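PDB 3EZY: Myo-inositol 2-dehydrogenase from Thermotoga maritima, which catalyses the NAD+-dependent oxidation of myo-inositol to scyllo-inosose and thus probably serves in a myo-inositol degradation pathway. Local coordinates for residues R41-K44 and E45-G48; Y285-E288 and L289-F292. All blocks are in the same frame, centred on the assembly; numbering follows the deposited sequence. Where two conformers were deposited one is given.

Contact 1: residues R41-K44 and E45-G48; sequences REMK and EKLG
M43 folds back on itself, with two successive bends (chi2 -48°, chi3 103°), whereas K46, one turn away, sets CG anti to its own backbone N (chi1 -170°) and runs straight as far as CE. The two side chains therefore lie alongside each other and point the same way, the thioether end of M43 resting against the aliphatic part of the lysine: SD is 3.8 Å from K46 CD. M43 was modelled in two conformers, so the fine fit of its methyl end is uncertain. Beyond this stretch K46 bends at its last torsion, and its NZ forms a salt bridge with E19, so the ammonium group is held by helix 12-20 while the methylenes cover M43.

L47 approaches the same methionine from the following turn, its CG 4.5 Å from M43 SD, a loose apolar contact. Beneath these side chains the helical i to i+4 bonds continue: E45 N to R41 O at 3.2 Å, K46 N to E42 O at 2.9 Å and L47 N to M43 O at 2.9 Å. K44 turns elsewhere, and its NZ is hydrogen-bonded to the carbonyl oxygen of V49 just past the helix. G48 leaves helical geometry with a positive phi, a conformation that favours glycine.

M43 also packs on L10 and I32, and L47 on A18 and L29, while R41, E42 and E45 lie on the exposed side. This is the C-terminal end of an amphipathic helix in a beta-alpha-beta unit, strand 27-33, helix 37-47 and strand 51-53, of the NAD-binding Rossmann fold.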
loop_
_atom_site.group_PDB
_atom_site.type_symbol
_atom_site.label_atom_id
_atom_site.label_comp_id
_atom_site.label_asym_id
_atom_site.label_seq_id
_atom_site.Cartn_x
_atom_site.Cartn_y
_atom_site.Cartn_z
ATOM N N ARG A 41 42.902 12.801 -16.976
ATOM C CA ARG A 41 43.980 12.192 -16.193
ATOM C C ARG A 41 43.444 11.372 -15.039
ATOM O O ARG A 41 43.849 10.215 -14.810
ATOM C CB ARG A 41 44.792 13.272 -15.458
ATOM C CG ARG A 41 45.845 13.985 -16.183
ATOM C CD ARG A 41 46.526 14.898 -15.152
ATOM N NE ARG A 41 47.757 14.328 -14.631
ATOM C CZ ARG A 41 48.776 15.057 -14.157
ATOM N NH1 ARG A 41 48.695 16.373 -14.139
ATOM N NH2 ARG A 41 49.891 14.480 -13.723
ATOM N N GLU A 42 42.585 12.007 -14.249
ATOM C CA GLU A 42 42.083 11.336 -13.062
ATOM C C GLU A 42 41.277 10.093 -13.390
ATOM O O GLU A 42 41.433 9.066 -12.740
ATOM C CB GLU A 42 41.327 12.311 -12.163
ATOM C CG GLU A 42 42.340 13.108 -11.333
ATOM C CD GLU A 42 41.791 14.419 -10.791
ATOM O OE1 GLU A 42 40.555 14.647 -10.883
ATOM O OE2 GLU A 42 42.601 15.216 -10.261
ATOM N N MET A 43 40.430 10.167 -14.401
ATOM C CA MET A 43 39.582 9.019 -14.738
ATOM C C MET A 43 40.410 7.917 -15.399
ATOM O O MET A 43 40.134 6.727 -15.218
ATOM C CB MET A 43 38.389 9.413 -15.616
ATOM C CG MET A 43 37.094 9.868 -14.841
ATOM S SD MET A 43 36.589 8.768 -13.466
ATOM C CE MET A 43 37.162 9.735 -12.094
ATOM N N LYS A 44 41.440 8.297 -16.144
ATOM C CA LYS A 44 42.284 7.279 -16.751
ATOM C C LYS A 44 42.889 6.438 -15.653
ATOM O O LYS A 44 42.920 5.214 -15.721
ATOM C CB LYS A 44 43.401 7.898 -17.591
ATOM C CG LYS A 44 44.173 6.873 -18.436
ATOM C CD LYS A 44 45.512 7.460 -18.839
ATOM C CE LYS A 44 46.126 6.735 -19.980
ATOM N NZ LYS A 44 46.500 5.378 -19.581
ATOM N N GLU A 45 43.382 7.105 -14.625
ATOM C CA GLU A 45 44.012 6.368 -13.554
ATOM C C GLU A 45 43.019 5.621 -12.659
ATOM O O GLU A 45 43.272 4.475 -12.279
ATOM C CB GLU A 45 44.902 7.278 -12.732
ATOM C CG GLU A 45 46.013 6.508 -12.085
ATOM C CD GLU A 45 46.708 7.309 -11.025
ATOM O OE1 GLU A 45 46.152 8.372 -10.643
ATOM O OE2 GLU A 45 47.795 6.867 -10.580
ATOM N N LYS A 46 41.887 6.244 -12.331
ATOM C CA LYS A 46 40.886 5.568 -11.509
ATOM C C LYS A 46 40.405 4.300 -12.208
ATOM O O LYS A 46 40.318 3.225 -11.596
ATOM C CB LYS A 46 39.708 6.503 -11.236
ATOM C CG LYS A 46 38.681 6.019 -10.194
ATOM C CD LYS A 46 37.453 6.942 -10.203
ATOM C CE LYS A 46 36.403 6.528 -9.148
ATOM N NZ LYS A 46 35.537 5.407 -9.637
ATOM N N LEU A 47 40.118 4.386 -13.502
ATOM C CA LEU A 47 39.513 3.225 -14.150
ATOM C C LEU A 47 40.490 2.309 -14.886
ATOM O O LEU A 47 40.080 1.331 -15.499
ATOM C CB LEU A 47 38.359 3.659 -15.080
ATOM C CG LEU A 47 37.208 4.443 -14.440
ATOM C CD1 LEU A 47 36.153 4.739 -15.446
ATOM C CD2 LEU A 47 36.589 3.700 -13.240
ATOM N N GLY A 48 41.780 2.615 -14.843
ATOM C CA GLY A 48 42.778 1.802 -15.555
ATOM C C GLY A 48 42.511 1.724 -17.054
ATOM O O GLY A 48 42.495 0.647 -17.621
#

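Contact 2: residues Y285-E288 and L289-F292; sequences YLEE and LKTF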
loop_
_atom_site.group_PDB
_atom_site.type_symbol
_atom_site.label_atom_id
_atom_site.label_comp_id
_atom_site.label_asym_id
_atom_site.label_seq_id
_atom_site.Cartn_x
_atom_site.Cartn_y
_atom_site.Cartn_z
ATOM N N TYR A 285 20.723 2.704 -16.793
ATOM C CA TYR A 285 21.880 2.885 -17.676
ATOM C C TYR A 285 22.659 1.591 -17.911
ATOM O O TYR A 285 23.124 1.306 -19.035
ATOM C CB TYR A 285 22.816 3.970 -17.122
ATOM C CG TYR A 285 22.287 5.365 -17.278
ATOM C CD1 TYR A 285 22.003 5.887 -18.538
ATOM C CD2 TYR A 285 22.127 6.184 -16.170
ATOM C CE1 TYR A 285 21.523 7.192 -18.694
ATOM C CE2 TYR A 285 21.661 7.493 -16.300
ATOM C CZ TYR A 285 21.381 7.991 -17.573
ATOM O OH TYR A 285 20.896 9.266 -17.679
ATOM N N LEU A 286 22.835 0.799 -16.854
ATOM C CA LEU A 286 23.563 -0.440 -17.010
ATOM C C LEU A 286 22.839 -1.304 -18.045
ATOM O O LEU A 286 23.467 -1.875 -18.942
ATOM C CB LEU A 286 23.592 -1.198 -15.684
ATOM C CG LEU A 286 24.185 -2.596 -15.829
ATOM C CD1 LEU A 286 25.704 -2.528 -16.182
ATOM C CD2 LEU A 286 23.953 -3.431 -14.554
ATOM N N GLU A 287 21.525 -1.426 -17.897
ATOM C CA GLU A 287 20.756 -2.305 -18.787
ATOM C C GLU A 287 20.679 -1.792 -20.236
ATOM O O GLU A 287 20.662 -2.584 -21.213
ATOM C CB GLU A 287 19.346 -2.452 -18.244
ATOM C CG GLU A 287 18.472 -3.397 -19.059
ATOM C CD GLU A 287 18.770 -4.886 -18.777
ATOM O OE1 GLU A 287 19.679 -5.215 -17.938
ATOM O OE2 GLU A 287 18.079 -5.720 -19.414
ATOM N N GLU A 288 20.590 -0.472 -20.363
ATOM C CA GLU A 288 20.629 0.185 -21.683
ATOM C C GLU A 288 21.939 -0.136 -22.427
ATOM O O GLU A 288 21.951 -0.453 -23.620
ATOM C CB GLU A 288 20.499 1.690 -21.511
ATOM C CG GLU A 288 20.562 2.420 -22.835
ATOM C CD GLU A 288 20.503 3.884 -22.665
ATOM O OE1 GLU A 288 21.234 4.424 -21.806
ATOM O OE2 GLU A 288 19.708 4.506 -23.375
ATOM N N LEU A 289 23.049 -0.042 -21.714
ATOM C CA LEU A 289 24.379 -0.262 -22.305
ATOM C C LEU A 289 24.627 -1.733 -22.671
ATOM O O LEU A 289 25.178 -2.041 -23.755
ATOM C CB LEU A 289 25.469 0.255 -21.369
ATOM C CG LEU A 289 26.939 0.027 -21.811
ATOM C CD1 LEU A 289 27.073 0.483 -23.219
ATOM C CD2 LEU A 289 27.934 0.800 -20.957
ATOM N N LYS A 290 24.225 -2.657 -21.796
ATOM C CA LYS A 290 24.302 -4.077 -22.161
ATOM C C LYS A 290 23.533 -4.345 -23.463
ATOM O O LYS A 290 23.925 -5.211 -24.253
ATOM C CB LYS A 290 23.741 -4.972 -21.039
ATOM C CG LYS A 290 24.477 -4.870 -19.727
ATOM C CD LYS A 290 23.929 -5.960 -18.770
ATOM C CE LYS A 290 24.612 -5.909 -17.383
ATOM N NZ LYS A 290 23.675 -6.485 -16.304
ATOM N N THR A 291 22.426 -3.629 -23.660
ATOM C CA THR A 291 21.579 -3.850 -24.837
ATOM C C THR A 291 22.276 -3.348 -26.099
ATOM O O THR A 291 22.274 -4.040 -27.121
ATOM C CB THR A 291 20.171 -3.186 -24.712
ATOM O OG1 THR A 291 19.533 -3.653 -23.515
ATOM C CG2 THR A 291 19.279 -3.525 -25.916
ATOM N N PHE A 292 22.841 -2.147 -26.014
ATOM C CA PHE A 292 23.672 -1.589 -27.081
ATOM C C PHE A 292 24.800 -2.556 -27.505
ATOM O O PHE A 292 25.042 -2.784 -28.698
ATOM C CB PHE A 292 24.289 -0.241 -26.643
ATOM C CG PHE A 292 25.266 0.336 -27.675
ATOM C CD1 PHE A 292 24.811 0.697 -28.936
ATOM C CD2 PHE A 292 26.619 0.479 -27.384
ATOM C CE1 PHE A 292 25.658 1.209 -29.895
ATOM C CE2 PHE A 292 27.502 1.009 -28.339
ATOM C CZ PHE A 292 27.013 1.367 -29.602
#
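L286 and K290 cross obliquely one helical turn apart, the lysine chain laid over the branched end of the leucine. K290 places CG beside its own backbone N (chi1 -61°) and stays extended from there, which carries it back along the helix toward the preceding turn. Its CE lies 3.7 Å from L286 CG and 3.8 Å from CD1, while NZ comes to 3.5 Å from CD2, so the lysine meets the isobutyl group with its last methylene and its amine. The carboxylate of E287 stands roughly at right angles to the leucine as seen from the amine, with OE1 4.5 Å from K290 NZ. That is too long for a salt bridge, but the opposite charges may still attract. An alanine in place of K290 would probably leave one side of L286 uncovered and E287 without its nearby positive charge.

T291 is turned differently, with its hydroxyl directed back at the backbone. OG1 donates to E287 O at 2.8 Å, and T291 N donates to the same oxygen at 3.2 Å. The two donors come from opposite faces of the carbonyl plane, the amide lying 35° out of it, so a single acceptor is gripped twice by one residue. The neighbouring F292 N to E288 O bond is much straighter, with an angle of 167° at the hydrogen.

L289 and F292 direct their ends away from this lysine-bearing surface, L289 packing on L69 and F292 on A67 and L69 of strand 67-70. Y285 meets the ring of H17 with the planes nearly perpendicular, and E288 touches F92. Helix 277-298 is thus seated against helix 12-20 and strands 67-70 and 90-94 of the parallel sheet.

From the N terminus, the chain first reaches contact 1 near the end of helix 37-47, then passes through the rest of the parallel sheet and most of the mixed sheet before contact 2 on helix 277-298. Each contact closes just one turn within its own helix, so the two follow in series and neither nests in nor crosses the other. The centres of contacts 1 and 2 are about 22 Å apart and their nearest atoms about 11 Å, without touching. Helix 12-20 is common to both surroundings: E19 and A18 meet contact 1, while I13, I16, H17 and N20 meet contact 2. A late helix and an early one thereby pack against the same Rossmann-fold element.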